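Local coordinates for protein insect group II chitinase (Ostrinia furnacalis, PDB 5Y2A) that probably hydrolyses the beta-1,4 bonds of chitin as a family 18 glycoside hydrolase, this being the second catalytic domain of the insect enzyme, at residues H52-W55 / L56-N60; A146-V149 / K150-K154; F252-V255 / E256-T260; T364-N367 / H368-G372. All blocks are in the same frame, centred on the assembly; numbering follows the deposited sequence.

Contact 1 of 4, residues H52-W55 / L56-N60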
loop_
_atom_site.group_PDB
_atom_site.type_symbol
_atom_site.label_atom_id
_atom_site.label_comp_id
_atom_site.label_asym_id
_atom_site.label_seq_id
_atom_site.Cartn_x
_atom_site.Cartn_y
_atom_site.Cartn_z
ATOM N N HIS A 52 -11.132 -12.528 -6.916
ATOM C CA HIS A 52 -9.880 -11.796 -6.808
ATOM C C HIS A 52 -8.733 -12.699 -6.384
ATOM O O HIS A 52 -7.570 -12.294 -6.479
ATOM C CB HIS A 52 -10.038 -10.635 -5.809
ATOM C CG HIS A 52 -8.816 -9.776 -5.670
ATOM N ND1 HIS A 52 -7.956 -9.871 -4.598
ATOM C CD2 HIS A 52 -8.304 -8.819 -6.480
ATOM C CE1 HIS A 52 -6.969 -9.003 -4.748
ATOM N NE2 HIS A 52 -7.157 -8.353 -5.883
ATOM N N ASP A 53 -9.033 -13.933 -5.965
ATOM C CA ASP A 53 -8.018 -14.857 -5.467
ATOM C C ASP A 53 -8.523 -16.270 -5.765
ATOM O O ASP A 53 -9.082 -16.952 -4.904
ATOM C CB ASP A 53 -7.758 -14.656 -3.975
ATOM C CG ASP A 53 -6.545 -15.419 -3.482
ATOM O OD1 ASP A 53 -6.123 -16.384 -4.156
ATOM O OD2 ASP A 53 -6.005 -15.048 -2.416
ATOM N N ILE A 54 -8.298 -16.714 -7.005
ATOM C CA ILE A 54 -8.774 -18.033 -7.423
ATOM C C ILE A 54 -8.207 -19.110 -6.509
ATOM O O ILE A 54 -8.907 -20.056 -6.119
ATOM C CB ILE A 54 -8.406 -18.290 -8.898
ATOM C CG1 ILE A 54 -9.179 -17.358 -9.827
ATOM C CG2 ILE A 54 -8.651 -19.747 -9.271
ATOM C CD1 ILE A 54 -10.653 -17.674 -9.894
ATOM N N TRP A 55 -6.947 -18.957 -6.111
ATOM C CA TRP A 55 -6.288 -20.000 -5.338
ATOM C C TRP A 55 -6.970 -20.205 -3.986
ATOM O O TRP A 55 -7.198 -21.345 -3.570
ATOM C CB TRP A 55 -4.805 -19.662 -5.159
ATOM C CG TRP A 55 -4.071 -20.766 -4.500
ATOM C CD1 TRP A 55 -3.629 -21.919 -5.084
ATOM C CD2 TRP A 55 -3.732 -20.861 -3.117
ATOM N NE1 TRP A 55 -3.015 -22.714 -4.152
ATOM C CE2 TRP A 55 -3.068 -22.089 -2.935
ATOM C CE3 TRP A 55 -3.917 -20.021 -2.016
ATOM C CZ2 TRP A 55 -2.590 -22.497 -1.698
ATOM C CZ3 TRP A 55 -3.446 -20.432 -0.788
ATOM C CH2 TRP A 55 -2.786 -21.659 -0.639
ATOM N N LEU A 56 -7.297 -19.117 -3.281
ATOM C CA LEU A 56 -8.017 -19.252 -2.014
ATOM C C LEU A 56 -9.508 -19.485 -2.224
ATOM O O LEU A 56 -10.085 -20.420 -1.652
ATOM C CB LEU A 56 -7.835 -18.009 -1.142
ATOM C CG LEU A 56 -6.741 -17.934 -0.081
ATOM C CD1 LEU A 56 -7.080 -16.795 0.866
ATOM C CD2 LEU A 56 -6.576 -19.247 0.667
ATOM N N ASP A 57 -10.152 -18.615 -3.007
ATOM C CA ASP A 57 -11.612 -18.601 -3.073
ATOM C C ASP A 57 -12.153 -19.884 -3.689
ATOM O O ASP A 57 -13.198 -20.393 -3.266
ATOM C CB ASP A 57 -12.097 -17.403 -3.891
ATOM C CG ASP A 57 -11.668 -16.075 -3.313
ATOM O OD1 ASP A 57 -11.362 -16.008 -2.101
ATOM O OD2 ASP A 57 -11.674 -15.090 -4.079
ATOM N N VAL A 58 -11.468 -20.403 -4.703
ATOM C CA VAL A 58 -11.980 -21.484 -5.540
ATOM C C VAL A 58 -11.174 -22.761 -5.342
ATOM O O VAL A 58 -11.711 -23.781 -4.904
ATOM C CB VAL A 58 -12.013 -21.063 -7.025
ATOM C CG1 VAL A 58 -12.442 -22.232 -7.903
ATOM C CG2 VAL A 58 -12.947 -19.880 -7.212
ATOM N N GLU A 59 -9.870 -22.714 -5.630
ATOM C CA GLU A 59 -9.028 -23.902 -5.508
ATOM C C GLU A 59 -9.082 -24.478 -4.100
ATOM O O GLU A 59 -9.253 -25.688 -3.915
ATOM C CB GLU A 59 -7.585 -23.558 -5.886
ATOM C CG GLU A 59 -7.354 -23.331 -7.365
ATOM C CD GLU A 59 -8.031 -24.374 -8.227
ATOM O OE1 GLU A 59 -7.729 -25.575 -8.051
ATOM O OE2 GLU A 59 -8.861 -23.991 -9.079
ATOM N N ASN A 60 -8.965 -23.623 -3.087
ATOM C CA ASN A 60 -9.027 -24.070 -1.705
ATOM C C ASN A 60 -10.418 -23.913 -1.108
ATOM O O ASN A 60 -10.587 -24.073 0.107
ATOM C CB ASN A 60 -7.974 -23.340 -0.871
ATOM C CG ASN A 60 -6.581 -23.893 -1.102
ATOM O OD1 ASN A 60 -6.143 -24.803 -0.404
ATOM N ND2 ASN A 60 -5.897 -23.377 -2.116
HETATM O O HOH W 1 -12.878 -12.941 -4.614
#

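Contact 2 of 4, residues A146-V149 / K150-K154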
loop_
_atom_site.group_PDB
_atom_site.type_symbol
_atom_site.label_atom_id
_atom_site.label_comp_id
_atom_site.label_asym_id
_atom_site.label_seq_id
_atom_site.Cartn_x
_atom_site.Cartn_y
_atom_site.Cartn_z
ATOM N N ALA A 146 -28.062 3.614 -9.563
ATOM C CA ALA A 146 -29.433 3.336 -9.146
ATOM C C ALA A 146 -30.111 2.360 -10.099
ATOM O O ALA A 146 -30.856 1.475 -9.666
ATOM C CB ALA A 146 -30.227 4.638 -9.058
ATOM N N ASP A 147 -29.872 2.514 -11.404
ATOM C CA ASP A 147 -30.460 1.599 -12.376
ATOM C C ASP A 147 -29.899 0.189 -12.222
ATOM O O ASP A 147 -30.647 -0.793 -12.306
ATOM C CB ASP A 147 -30.223 2.127 -13.791
ATOM C CG ASP A 147 -31.086 3.337 -14.112
ATOM O OD1 ASP A 147 -32.138 3.507 -13.463
ATOM O OD2 ASP A 147 -30.701 4.131 -14.995
ATOM N N LEU A 148 -28.586 0.064 -11.999
ATOM C CA LEU A 148 -28.014 -1.254 -11.735
ATOM C C LEU A 148 -28.687 -1.906 -10.533
ATOM O O LEU A 148 -29.025 -3.095 -10.565
ATOM C CB LEU A 148 -26.504 -1.143 -11.499
ATOM C CG LEU A 148 -25.796 -2.469 -11.201
ATOM C CD1 LEU A 148 -25.775 -3.366 -12.439
ATOM C CD2 LEU A 148 -24.383 -2.249 -10.673
ATOM N N VAL A 149 -28.887 -1.135 -9.462
ATOM C CA VAL A 149 -29.516 -1.676 -8.260
ATOM C C VAL A 149 -30.951 -2.109 -8.552
ATOM O O VAL A 149 -31.381 -3.198 -8.151
ATOM C CB VAL A 149 -29.452 -0.649 -7.116
ATOM C CG1 VAL A 149 -30.355 -1.076 -5.976
ATOM C CG2 VAL A 149 -28.012 -0.486 -6.634
ATOM N N LYS A 150 -31.718 -1.264 -9.250
ATOM C CA LYS A 150 -33.090 -1.648 -9.591
ATOM C C LYS A 150 -33.121 -2.931 -10.413
ATOM O O LYS A 150 -33.951 -3.816 -10.167
ATOM C CB LYS A 150 -33.798 -0.526 -10.354
ATOM C CG LYS A 150 -34.183 0.680 -9.527
ATOM C CD LYS A 150 -35.031 1.635 -10.352
ATOM C CE LYS A 150 -34.278 2.909 -10.680
ATOM N NZ LYS A 150 -34.406 3.919 -9.595
ATOM N N GLU A 151 -32.212 -3.060 -11.381
ATOM C CA GLU A 151 -32.234 -4.230 -12.253
ATOM C C GLU A 151 -31.754 -5.475 -11.525
ATOM O O GLU A 151 -32.302 -6.565 -11.733
ATOM C CB GLU A 151 -31.399 -3.960 -13.501
ATOM C CG GLU A 151 -32.007 -2.865 -14.359
ATOM C CD GLU A 151 -30.990 -2.152 -15.218
ATOM O OE1 GLU A 151 -29.839 -2.633 -15.313
ATOM O OE2 GLU A 151 -31.337 -1.091 -15.779
ATOM N N LEU A 152 -30.740 -5.338 -10.666
ATOM C CA LEU A 152 -30.361 -6.450 -9.799
ATOM C C LEU A 152 -31.511 -6.838 -8.878
ATOM O O LEU A 152 -31.754 -8.027 -8.644
ATOM C CB LEU A 152 -29.121 -6.089 -8.981
ATOM C CG LEU A 152 -27.772 -6.111 -9.704
ATOM C CD1 LEU A 152 -26.727 -5.295 -8.934
ATOM C CD2 LEU A 152 -27.304 -7.541 -9.889
ATOM N N ARG A 153 -32.220 -5.845 -8.335
ATOM C CA ARG A 153 -33.359 -6.125 -7.462
ATOM C C ARG A 153 -34.398 -7.001 -8.157
ATOM O O ARG A 153 -34.869 -7.993 -7.587
ATOM C CB ARG A 153 -33.989 -4.811 -6.986
ATOM C CG ARG A 153 -35.316 -4.972 -6.246
ATOM C CD ARG A 153 -35.120 -5.286 -4.774
ATOM N NE ARG A 153 -34.866 -6.699 -4.522
ATOM C CZ ARG A 153 -34.151 -7.163 -3.503
ATOM N NH1 ARG A 153 -33.596 -6.322 -2.639
ATOM N NH2 ARG A 153 -33.985 -8.469 -3.350
ATOM N N LYS A 154 -34.775 -6.651 -9.389
ATOM C CA LYS A 154 -35.788 -7.446 -10.084
ATOM C C LYS A 154 -35.296 -8.863 -10.355
ATOM O O LYS A 154 -36.027 -9.834 -10.133
ATOM C CB LYS A 154 -36.256 -6.761 -11.369
ATOM C CG LYS A 154 -37.140 -5.543 -11.105
ATOM C CD LYS A 154 -37.956 -5.155 -12.336
ATOM C CE LYS A 154 -38.898 -3.978 -12.050
ATOM N NZ LYS A 154 -40.052 -4.320 -11.157
#

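Contact 3 of 4, residues F252-V255 / E256-T260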
loop_
_atom_site.group_PDB
_atom_site.type_symbol
_atom_site.label_atom_id
_atom_site.label_comp_id
_atom_site.label_asym_id
_atom_site.label_seq_id
_atom_site.Cartn_x
_atom_site.Cartn_y
_atom_site.Cartn_z
ATOM N N PHE A 252 -1.026 7.159 13.549
ATOM C CA PHE A 252 -0.314 8.354 13.130
ATOM C C PHE A 252 1.050 8.398 13.799
ATOM O O PHE A 252 1.238 7.875 14.901
ATOM C CB PHE A 252 -1.039 9.655 13.522
ATOM C CG PHE A 252 -2.473 9.756 13.065
ATOM C CD1 PHE A 252 -3.476 9.017 13.679
ATOM C CD2 PHE A 252 -2.827 10.662 12.078
ATOM C CE1 PHE A 252 -4.794 9.145 13.282
ATOM C CE2 PHE A 252 -4.146 10.797 11.679
ATOM C CZ PHE A 252 -5.128 10.039 12.279
ATOM N N SER A 253 1.993 9.058 13.133
ATOM C CA SER A 253 3.245 9.488 13.752
ATOM C C SER A 253 3.190 11.006 13.912
ATOM O O SER A 253 3.008 11.723 12.924
ATOM C CB SER A 253 4.447 9.059 12.910
ATOM O OG SER A 253 4.508 7.637 12.797
ATOM N N VAL A 254 3.341 11.494 15.160
ATOM C CA VAL A 254 3.074 12.892 15.500
ATOM C C VAL A 254 4.359 13.711 15.418
ATOM O O VAL A 254 5.429 13.265 15.852
ATOM C CB VAL A 254 2.439 13.000 16.902
ATOM C CG1 VAL A 254 2.116 14.473 17.247
ATOM C CG2 VAL A 254 1.162 12.150 16.988
ATOM N N VAL A 255 4.248 14.927 14.873
ATOM C CA VAL A 255 5.393 15.830 14.792
ATOM C C VAL A 255 5.974 16.063 16.185
ATOM O O VAL A 255 5.241 16.236 17.166
ATOM C CB VAL A 255 4.973 17.147 14.119
ATOM C CG1 VAL A 255 6.046 18.213 14.283
ATOM C CG2 VAL A 255 4.659 16.916 12.645
ATOM N N GLU A 256 7.304 16.041 16.278
ATOM C CA GLU A 256 7.985 16.260 17.552
ATOM C C GLU A 256 7.479 17.528 18.230
ATOM O O GLU A 256 7.331 18.573 17.589
ATOM C CB GLU A 256 9.493 16.376 17.339
ATOM C CG GLU A 256 10.287 16.390 18.640
ATOM C CD GLU A 256 11.769 16.193 18.412
ATOM O OE1 GLU A 256 12.453 17.210 18.169
ATOM O OE2 GLU A 256 12.252 15.042 18.453
ATOM N N GLY A 257 7.184 17.420 19.522
ATOM C CA GLY A 257 6.759 18.560 20.306
ATOM C C GLY A 257 5.320 18.987 20.125
ATOM O O GLY A 257 4.916 19.992 20.720
ATOM N N ALA A 258 4.524 18.262 19.343
ATOM C CA ALA A 258 3.141 18.656 19.105
ATOM C C ALA A 258 2.173 18.132 20.158
ATOM O O ALA A 258 0.987 18.473 20.104
ATOM C CB ALA A 258 2.686 18.191 17.717
ATOM N N GLY A 259 2.630 17.316 21.102
ATOM C CA GLY A 259 1.743 16.795 22.121
ATOM C C GLY A 259 0.984 15.562 21.664
ATOM O O GLY A 259 1.231 14.988 20.603
ATOM N N THR A 260 0.021 15.158 22.496
ATOM C CA THR A 260 -0.750 13.943 22.254
ATOM C C THR A 260 -2.230 14.211 22.027
ATOM O O THR A 260 -3.026 13.266 22.045
ATOM C CB THR A 260 -0.587 12.962 23.420
ATOM O OG1 THR A 260 -1.092 13.560 24.625
ATOM C CG2 THR A 260 0.869 12.593 23.604
#

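Contact 4 of 4, residues T364-N367 / H368-G372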
loop_
_atom_site.group_PDB
_atom_site.type_symbol
_atom_site.label_atom_id
_atom_site.label_comp_id
_atom_site.label_asym_id
_atom_site.label_seq_id
_atom_site.Cartn_x
_atom_site.Cartn_y
_atom_site.Cartn_z
ATOM N N THR A 364 -18.920 -9.631 20.089
ATOM C CA THR A 364 -19.794 -10.139 21.145
ATOM C C THR A 364 -20.585 -9.010 21.795
ATOM O O THR A 364 -21.781 -9.160 22.081
ATOM C CB THR A 364 -18.960 -10.888 22.183
ATOM O OG1 THR A 364 -18.325 -12.005 21.552
ATOM C CG2 THR A 364 -19.828 -11.382 23.331
ATOM N N THR A 365 -19.933 -7.868 22.030
ATOM C CA THR A 365 -20.617 -6.710 22.597
ATOM C C THR A 365 -21.775 -6.249 21.713
ATOM O O THR A 365 -22.863 -5.936 22.216
ATOM C CB THR A 365 -19.611 -5.577 22.814
ATOM O OG1 THR A 365 -18.653 -5.974 23.807
ATOM C CG2 THR A 365 -20.314 -4.311 23.258
ATOM N N ILE A 366 -21.565 -6.206 20.393
ATOM C CA ILE A 366 -22.632 -5.796 19.478
ATOM C C ILE A 366 -23.786 -6.802 19.500
ATOM O O ILE A 366 -24.965 -6.416 19.490
ATOM C CB ILE A 366 -22.059 -5.595 18.059
ATOM C CG1 ILE A 366 -21.119 -4.378 18.048
ATOM C CG2 ILE A 366 -23.179 -5.432 17.039
ATOM C CD1 ILE A 366 -20.329 -4.186 16.756
ATOM N N ASN A 367 -23.473 -8.101 19.534
ATOM C CA ASN A 367 -24.520 -9.124 19.586
ATOM C C ASN A 367 -25.305 -9.063 20.890
ATOM O O ASN A 367 -26.512 -9.337 20.912
ATOM C CB ASN A 367 -23.909 -10.507 19.416
ATOM C CG ASN A 367 -23.714 -10.862 17.973
ATOM O OD1 ASN A 367 -24.578 -11.471 17.349
ATOM N ND2 ASN A 367 -22.578 -10.461 17.422
ATOM N N HIS A 368 -24.622 -8.744 21.984
ATOM C CA HIS A 368 -25.279 -8.564 23.274
ATOM C C HIS A 368 -26.380 -7.511 23.191
ATOM O O HIS A 368 -27.520 -7.748 23.610
ATOM C CB HIS A 368 -24.214 -8.189 24.308
ATOM C CG HIS A 368 -24.760 -7.751 25.629
ATOM N ND1 HIS A 368 -25.535 -8.566 26.425
ATOM C CD2 HIS A 368 -24.619 -6.586 26.305
ATOM C CE1 HIS A 368 -25.861 -7.914 27.528
ATOM N NE2 HIS A 368 -25.315 -6.713 27.480
ATOM N N VAL A 369 -26.064 -6.352 22.609
ATOM C CA VAL A 369 -27.021 -5.249 22.547
ATOM C C VAL A 369 -28.152 -5.561 21.571
ATOM O O VAL A 369 -29.333 -5.339 21.868
ATOM C CB VAL A 369 -26.304 -3.943 22.159
ATOM C CG1 VAL A 369 -27.324 -2.840 21.912
ATOM C CG2 VAL A 369 -25.304 -3.542 23.237
ATOM N N LEU A 370 -27.807 -6.029 20.374
ATOM C CA LEU A 370 -28.777 -6.111 19.290
ATOM C C LEU A 370 -29.556 -7.417 19.271
ATOM O O LEU A 370 -30.679 -7.448 18.753
ATOM C CB LEU A 370 -28.076 -5.930 17.941
ATOM C CG LEU A 370 -27.447 -4.557 17.720
ATOM C CD1 LEU A 370 -26.857 -4.501 16.324
ATOM C CD2 LEU A 370 -28.490 -3.460 17.927
ATOM N N ARG A 371 -28.983 -8.499 19.794
ATOM C CA ARG A 371 -29.608 -9.809 19.713
ATOM C C ARG A 371 -29.770 -10.466 21.078
ATOM O O ARG A 371 -30.154 -11.640 21.145
ATOM C CB ARG A 371 -28.811 -10.711 18.763
ATOM C CG ARG A 371 -28.735 -10.135 17.346
ATOM C CD ARG A 371 -27.804 -10.926 16.466
ATOM N NE ARG A 371 -28.349 -12.230 16.101
ATOM C CZ ARG A 371 -27.604 -13.275 15.751
ATOM N NH1 ARG A 371 -26.280 -13.175 15.739
ATOM N NH2 ARG A 371 -28.181 -14.423 15.422
ATOM N N GLY A 372 -29.505 -9.738 22.164
ATOM C CA GLY A 372 -29.749 -10.257 23.496
ATOM C C GLY A 372 -28.843 -11.380 23.937
ATOM O O GLY A 372 -29.177 -12.094 24.887
#

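Contact 1 of 4, residues H52-W55 / L56-N60
W55 O takes two hydrogen bonds from N60, from its backbone N and its side-chain ND2 (2.8 Å), the donors arriving from opposite faces of the carbonyl plane. The ND2 bond is nearly straight (173°) and fixes the amide with ND2 over the centre of the W55 ring, 3.2 Å above its plane. At the start of the helix, with D53 CG anti to the backbone N (chi1 -170°), L56 N donates to D53 OD1 (3.1 Å) from well above the carboxylate plane, while OD2 is held by Y15. With an alanine here, L56 N would probably lose its capping acceptor and the Y15 hydroxyl its mate. The tight side is inward: L56 CD2 meets W55 CZ3 at 3.6 Å, D57 N donates to D53 O at 2.7 Å, and the buried D57 carboxylate is bound by Y37, N11 and S51; a water links D57 OD2 to H52 N. The outer side is looser, with exposed I54 and E59; I54 CD1 only grazes V58 CG2 at 4.2 Å. I54 O accepts from both V58 N and E59 N, where the helix widens into a pi-type turn. At the other end D53 is the N-cap of helix 54-59.

Contact 2 of 4, residues A146-V149 / K150-K154
E151 folds back over the carbonyl of D147, one helical turn earlier, whose O already accepts the E151 backbone N-H at 2.9 Å. From CB the chain runs close over that oxygen: CB lies 3.5 Å from D147 O, CG 3.2 Å and CD also 3.2 Å, and at the tip OE1 and OE2 are both 3.6 Å from it. Having CG anti to its own carbonyl carbon (chi1 -66°) is what turns the chain back along the helix. OE2 ends in a salt bridge to R101. Were an alanine in its place, R101 would probably be left without this carboxylate and the flank of D147 would lose its cover. On the next flank K150 CE touches D147 OD1 at 3.6 Å, but NZ stays 4.5 Å from that oxygen, too far for a salt bridge; D147 OD2 is taken by Q143. The buried stripe is apolar: L148 CG meets L152 CD1 at 3.7 Å. This is helix 141-159, which links strands 119-123 and 162-167. V149 and L152 rest on L122 and L163 of those strands, L148 leans on helix 98-115, V149 and K150 reach helix 180-186, and R153 bonds N186 O and forms a salt bridge with D188.

Contact 3 of 4, residues F252-V255 / E256-T260
V255 O accepts from A258 N at 3.1 Å, and this hydrogen bond closes a type II beta turn running from V255 to A258. G257 takes the third position of the turn with positive phi (78°), where glycine is at ease. The bend also brings A258 CB to 3.3 Å from V255 O and back toward the preceding residue: V254 CG1 meets A258 CB at 3.8 Å and G259 O at 3.5 Å. It is the anti placement of CG1 relative to the V254 backbone N (chi1 -178°) that sends this methyl into the returning chain, while V255 CB faces A258 CB more loosely at 4.4 Å. G259, again at positive phi, has backbone angles that suit a residue without a side chain, since a CB would collide with the carbonyl oxygen of A258. On the strand side S253 OG is tied to G269 and Q315 and the F252 ring meets W316, whose NE1 also donates to T260 O; E256 reaches out to pack on D89 of the second subunit. One backbone bond, two glycines and a small apolar patch of V254, V255 and A258 mark the bend, so its shape probably rests on the main chain more than on any polar side chain.

Contact 4 of 4, residues T364-N367 / H368-G372
N367 carries CG anti to its carbonyl carbon (chi1 -84°) and R371, one turn on, does the same but kinks at chi3 (72°), which brings its guanidinium round to the amide. R371 NH1 donates to N367 OD1 at 2.9 Å, almost in line with the side-chain C=O (171°), although the hydrogen bond is not straight at the hydrogen and the oxygen lies somewhat off the guanidinium plane. The two residues are joined a second time through the backbone, R371 N to N367 O at 2.8 Å. The other end of the buried amide is also held, N367 ND2 donating to L363 O and L31 O, so the rotation of the group is fixed from both sides. Toward the core the I366 and L370 side chains run alongside each other, I366 CG2 3.9 Å from L370 CD1, both residues resting on S340, while V369 CG2 sits 3.6 Å from T365 O and packs on helix 322-334. On the outer side H368 ND1 bonds K373 O, and G372 leaves helical angles with positive phi. The apolar and amide face of helix 361-371 thus lies against strands 4-10 and 339-343, the neighbouring first and last strands of the family 18 TIM barrel.

In the fold
The four contacts come in series along the chain without touching, each local to one helix or turn. Contact 1 lies on helix 54-59, soon after barrel strand 34-42 and its antiparallel partner 49-51; contact 2 is on helix 141-159, their nearest atoms about 17 Å apart. Contact 4, on the late helix 361-371, covers the seam where the first and last barrel strands meet. Contact 3 stands apart: it extends from strand 241-254 into a surface turn, its centre about 48 Å from that of contact 2 and across the chain's centre. Contacts 1, 2 and 4 thus sit around the barrel, while contact 3 belongs to the antiparallel strands beside it, consistent with the insertion found in many family 18 chitinases.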